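PDB 4MKX: inositol dehydrogenase, which probably catalyses the NAD-dependent oxidation of scyllo-inositol, as a sugar alcohol dehydrogenase of the Gfo/Idh/MocA family. Local coordinates for residues 113-127 with 328-340. Residues are numbered along the deposited sequence; the frame is centred on the assembly and turned at random.
Sequences IGLDIEAIEHTQQVI and AEDGLQGTKAALA
Helices 117-127 and 328-340 run antiparallel, their axes at 176° and 10.4 Å apart at closest approach, while the loop 113-115 passes close enough to bring the CA atoms of Ile113 and Gly331 to 5.3 Å apart. Ile117 enters as a knob among Leu332, Thr335, Lys336 and Leu339: its CD1 lies 3.9 Å from Leu339 CD1, and the Lys336 side chain, folding back near its end, crosses Ile117 at about a right angle and brings NZ to 3.7 Å from Ile117 CD1. Ile120 CD1 meets Thr335 CG2 tip to tip, while Ile120 CG2 lies 3.8 Å from Leu332 CD1. Thr335 chi1 of -79° puts OG1 beside the backbone N and CG2 opposite that N; the methyl thus faces Ile120 and the hydroxyl donates to Gly114 O at 2.9 Å, nearly along the carbonyl axis. A water bridges Ile113 N, Gly331 O and Thr335 OG1, so the hydroxyl both gives and accepts. The pairing joins a helix of the NAD-binding Rossmann fold to one that returns from the C-terminal part of the chain, beside strand 135-137, where Phe135 touches Ile113, Ile127 and Ala328. Ala328 CB packs 3.6 Å from Ile127 CD1 and also against Gln124 CG. Gln124 NE2 donates to Glu329 OE1 at 3.1 Å, the acceptor close to the amide plane but the bond bent to 139°. A leucine at Gln124 would probably leave Glu329 OE1 without this donor.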
loop_
_atom_site.group_PDB
_atom_site.type_symbol
_atom_site.label_atom_id
_atom_site.label_comp_id
_atom_site.label_asym_id
_atom_site.label_seq_id
_atom_site.Cartn_x
_atom_site.Cartn_y
_atom_site.Cartn_z
ATOM N N ILE A 113 11.432 -30.005 18.213
ATOM C CA ILE A 113 12.473 -30.990 18.509
ATOM C C ILE A 113 11.857 -32.270 19.070
ATOM O O ILE A 113 12.319 -33.381 18.789
ATOM C CB ILE A 113 13.557 -30.404 19.448
ATOM C CG1 ILE A 113 14.775 -31.330 19.522
ATOM C CG2 ILE A 113 13.002 -30.088 20.854
ATOM C CD1 ILE A 113 15.976 -30.668 20.153
ATOM N N GLY A 114 10.794 -32.106 19.848
ATOM C CA GLY A 114 10.125 -33.221 20.487
ATOM C C GLY A 114 8.931 -32.681 21.248
ATOM O O GLY A 114 8.662 -31.472 21.207
ATOM N N LEU A 115 8.223 -33.564 21.947
ATOM C CA LEU A 115 6.957 -33.199 22.584
ATOM C C LEU A 115 6.983 -33.284 24.108
ATOM O O LEU A 115 6.155 -32.667 24.793
ATOM C CB LEU A 115 5.844 -34.096 22.047
ATOM C CG LEU A 115 5.744 -34.075 20.526
ATOM C CD1 LEU A 115 4.790 -35.135 20.038
ATOM C CD2 LEU A 115 5.308 -32.703 20.059
ATOM N N ASP A 116 7.918 -34.063 24.630
ATOM C CA ASP A 116 8.003 -34.320 26.065
ATOM C C ASP A 116 9.277 -33.706 26.616
ATOM O O ASP A 116 10.366 -34.033 26.158
ATOM C CB ASP A 116 8.007 -35.825 26.321
ATOM C CG ASP A 116 8.219 -36.164 27.783
ATOM O OD1 ASP A 116 7.234 -36.142 28.548
ATOM O OD2 ASP A 116 9.372 -36.448 28.163
ATOM N N ILE A 117 9.131 -32.814 27.592
ATOM C CA ILE A 117 10.257 -32.092 28.181
ATOM C C ILE A 117 11.358 -33.028 28.710
ATOM O O ILE A 117 12.540 -32.789 28.485
ATOM C CB ILE A 117 9.795 -31.204 29.346
ATOM C CG1 ILE A 117 8.650 -30.285 28.911
ATOM C CG2 ILE A 117 10.961 -30.388 29.887
ATOM C CD1 ILE A 117 9.079 -29.204 27.952
ATOM N N GLU A 118 10.964 -34.071 29.434
ATOM C CA GLU A 118 11.937 -35.012 29.988
ATOM C C GLU A 118 12.725 -35.686 28.864
ATOM O O GLU A 118 13.954 -35.755 28.906
ATOM C CB GLU A 118 11.245 -36.075 30.859
ATOM C CG GLU A 118 12.202 -37.157 31.376
ATOM C CD GLU A 118 11.508 -38.231 32.193
ATOM O OE1 GLU A 118 10.273 -38.148 32.373
ATOM O OE2 GLU A 118 12.205 -39.161 32.656
ATOM N N ALA A 119 12.011 -36.183 27.860
ATOM C CA ALA A 119 12.650 -36.817 26.714
ATOM C C ALA A 119 13.551 -35.842 25.956
ATOM O O ALA A 119 14.612 -36.227 25.461
ATOM C CB ALA A 119 11.610 -37.437 25.794
ATOM N N ILE A 120 13.137 -34.581 25.851
ATOM C CA ILE A 120 13.978 -33.579 25.194
ATOM C C ILE A 120 15.317 -33.368 25.922
ATOM O O ILE A 120 16.372 -33.262 25.287
ATOM C CB ILE A 120 13.240 -32.232 25.005
ATOM C CG1 ILE A 120 12.047 -32.406 24.066
ATOM C CG2 ILE A 120 14.191 -31.184 24.453
ATOM C CD1 ILE A 120 11.146 -31.143 23.974
ATOM N N GLU A 121 15.290 -33.346 27.251
ATOM C CA GLU A 121 16.529 -33.161 28.000
ATOM C C GLU A 121 17.481 -34.351 27.827
ATOM O O GLU A 121 18.699 -34.175 27.818
ATOM C CB GLU A 121 16.232 -32.874 29.478
ATOM C CG GLU A 121 15.385 -31.613 29.652
ATOM C CD GLU A 121 15.429 -31.041 31.056
ATOM O OE1 GLU A 121 16.083 -31.647 31.931
ATOM O OE2 GLU A 121 14.813 -29.978 31.278
ATOM N N HIS A 122 16.923 -35.544 27.648
ATOM C CA HIS A 122 17.734 -36.732 27.376
ATOM C C HIS A 122 18.458 -36.545 26.048
ATOM O O HIS A 122 19.643 -36.851 25.919
ATOM C CB HIS A 122 16.853 -37.978 27.317
ATOM C CG HIS A 122 17.611 -39.252 27.092
ATOM N ND1 HIS A 122 17.906 -39.734 25.834
ATOM C CD2 HIS A 122 18.114 -40.156 27.968
ATOM C CE1 HIS A 122 18.567 -40.874 25.944
ATOM N NE2 HIS A 122 18.706 -41.152 27.229
ATOM N N THR A 123 17.747 -36.009 25.064
ATOM C CA THR A 123 18.351 -35.753 23.757
ATOM C C THR A 123 19.396 -34.640 23.805
ATOM O O THR A 123 20.423 -34.725 23.136
ATOM C CB THR A 123 17.272 -35.450 22.706
ATOM O OG1 THR A 123 16.422 -36.596 22.581
ATOM C CG2 THR A 123 17.905 -35.137 21.343
ATOM N N GLN A 124 19.136 -33.593 24.584
ATOM C CA GLN A 124 20.131 -32.553 24.791
ATOM C C GLN A 124 21.454 -33.134 25.276
ATOM O O GLN A 124 22.517 -32.683 24.858
ATOM C CB GLN A 124 19.633 -31.521 25.789
ATOM C CG GLN A 124 18.629 -30.554 25.198
ATOM C CD GLN A 124 18.166 -29.543 26.213
ATOM O OE1 GLN A 124 17.375 -29.866 27.096
ATOM N NE2 GLN A 124 18.664 -28.316 26.102
ATOM N N GLN A 125 21.379 -34.116 26.167
ATOM C CA GLN A 125 22.589 -34.777 26.656
ATOM C C GLN A 125 23.323 -35.507 25.525
ATOM O O GLN A 125 24.538 -35.372 25.383
ATOM C CB GLN A 125 22.241 -35.734 27.797
ATOM C CG GLN A 125 23.388 -36.637 28.230
ATOM C CD GLN A 125 24.527 -35.884 28.898
ATOM O OE1 GLN A 125 24.424 -34.696 29.190
ATOM N NE2 GLN A 125 25.617 -36.588 29.166
ATOM N N VAL A 126 22.582 -36.266 24.719
ATOM C CA VAL A 126 23.170 -36.979 23.583
ATOM C C VAL A 126 23.830 -35.989 22.621
ATOM O O VAL A 126 24.948 -36.201 22.160
ATOM C CB VAL A 126 22.132 -37.848 22.839
ATOM C CG1 VAL A 126 22.771 -38.533 21.641
ATOM C CG2 VAL A 126 21.546 -38.898 23.762
ATOM N N ILE A 127 23.138 -34.887 22.331
ATOM C CA ILE A 127 23.707 -33.849 21.481
ATOM C C ILE A 127 25.017 -33.294 22.045
ATOM O O ILE A 127 25.986 -33.106 21.310
ATOM C CB ILE A 127 22.695 -32.686 21.258
ATOM C CG1 ILE A 127 21.485 -33.182 20.465
ATOM C CG2 ILE A 127 23.366 -31.519 20.574
ATOM C CD1 ILE A 127 20.338 -32.158 20.404
ATOM N N ALA A 328 19.538 -26.997 20.421
ATOM C CA ALA A 328 18.536 -27.850 21.027
ATOM C C ALA A 328 17.758 -27.048 22.059
ATOM O O ALA A 328 16.593 -27.335 22.312
ATOM C CB ALA A 328 19.190 -29.046 21.681
ATOM N N GLU A 329 18.412 -26.051 22.645
ATOM C CA GLU A 329 17.779 -25.207 23.655
ATOM C C GLU A 329 16.705 -24.326 23.034
ATOM O O GLU A 329 15.675 -24.074 23.652
ATOM C CB GLU A 329 18.811 -24.325 24.362
ATOM C CG GLU A 329 18.222 -23.420 25.463
ATOM C CD GLU A 329 17.783 -24.193 26.699
ATOM O OE1 GLU A 329 18.227 -25.345 26.874
ATOM O OE2 GLU A 329 16.992 -23.651 27.500
ATOM N N ASP A 330 16.951 -23.837 21.823
ATOM C CA ASP A 330 15.914 -23.088 21.119
ATOM C C ASP A 330 14.729 -24.010 20.885
ATOM O O ASP A 330 13.572 -23.596 20.963
ATOM C CB ASP A 330 16.449 -22.553 19.791
ATOM C CG ASP A 330 17.500 -21.486 19.979
ATOM O OD1 ASP A 330 17.308 -20.615 20.849
ATOM O OD2 ASP A 330 18.524 -21.508 19.265
ATOM N N GLY A 331 15.019 -25.276 20.611
ATOM C CA GLY A 331 13.976 -26.269 20.460
ATOM C C GLY A 331 13.201 -26.550 21.733
ATOM O O GLY A 331 11.969 -26.588 21.719
ATOM N N LEU A 332 13.923 -26.790 22.825
ATOM C CA LEU A 332 13.285 -27.028 24.119
ATOM C C LEU A 332 12.360 -25.890 24.525
ATOM O O LEU A 332 11.211 -26.131 24.910
ATOM C CB LEU A 332 14.344 -27.227 25.202
ATOM C CG LEU A 332 13.817 -27.285 26.641
ATOM C CD1 LEU A 332 12.944 -28.513 26.840
ATOM C CD2 LEU A 332 14.973 -27.268 27.613
ATOM N N GLN A 333 12.863 -24.661 24.459
ATOM C CA GLN A 333 12.057 -23.513 24.883
ATOM C C GLN A 333 10.834 -23.311 24.005
ATOM O O GLN A 333 9.773 -22.905 24.498
ATOM C CB GLN A 333 12.882 -22.236 24.933
ATOM C CG GLN A 333 14.003 -22.259 25.970
ATOM C CD GLN A 333 13.502 -22.438 27.394
ATOM O OE1 GLN A 333 12.340 -22.165 27.705
ATOM N NE2 GLN A 333 14.383 -22.906 28.268
ATOM N N GLY A 334 10.970 -23.585 22.712
ATOM C CA GLY A 334 9.833 -23.488 21.812
ATOM C C GLY A 334 8.734 -24.455 22.214
ATOM O O GLY A 334 7.560 -24.108 22.261
ATOM N N THR A 335 9.116 -25.684 22.532
ATOM C CA THR A 335 8.139 -26.687 22.920
ATOM C C THR A 335 7.534 -26.343 24.280
ATOM O O THR A 335 6.328 -26.478 24.490
ATOM C CB THR A 335 8.786 -28.074 22.971
ATOM O OG1 THR A 335 8.884 -28.576 21.636
ATOM C CG2 THR A 335 7.946 -29.021 23.783
ATOM N N LYS A 336 8.374 -25.866 25.188
ATOM C CA LYS A 336 7.916 -25.541 26.533
ATOM C C LYS A 336 6.859 -24.442 26.509
ATOM O O LYS A 336 5.814 -24.580 27.144
ATOM C CB LYS A 336 9.087 -25.105 27.404
ATOM C CG LYS A 336 8.704 -24.831 28.846
ATOM C CD LYS A 336 9.881 -24.273 29.632
ATOM C CE LYS A 336 10.951 -25.318 29.788
ATOM N NZ LYS A 336 10.340 -26.594 30.251
ATOM N N ALA A 337 7.136 -23.368 25.778
ATOM C CA ALA A 337 6.194 -22.241 25.699
ATOM C C ALA A 337 4.901 -22.679 25.037
ATOM O O ALA A 337 3.815 -22.271 25.457
ATOM C CB ALA A 337 6.809 -21.053 24.967
ATOM N N ALA A 338 5.006 -23.507 24.005
ATOM C CA ALA A 338 3.810 -24.004 23.333
ATOM C C ALA A 338 2.954 -24.868 24.263
ATOM O O ALA A 338 1.727 -24.764 24.266
ATOM C CB ALA A 338 4.184 -24.765 22.055
ATOM N N LEU A 339 3.597 -25.727 25.052
ATOM C CA LEU A 339 2.877 -26.499 26.059
ATOM C C LEU A 339 2.199 -25.597 27.087
ATOM O O LEU A 339 1.087 -25.870 27.521
ATOM C CB LEU A 339 3.835 -27.454 26.771
ATOM C CG LEU A 339 4.374 -28.577 25.892
ATOM C CD1 LEU A 339 5.394 -29.382 26.666
ATOM C CD2 LEU A 339 3.234 -29.467 25.416
ATOM N N ALA A 340 2.889 -24.534 27.482
ATOM C CA ALA A 340 2.344 -23.580 28.437
ATOM C C ALA A 340 1.116 -22.885 27.872
ATOM O O ALA A 340 0.150 -22.654 28.599
ATOM C CB ALA A 340 3.395 -22.565 28.834
HETATM O O HOH W 1 10.636 -27.507 19.564
#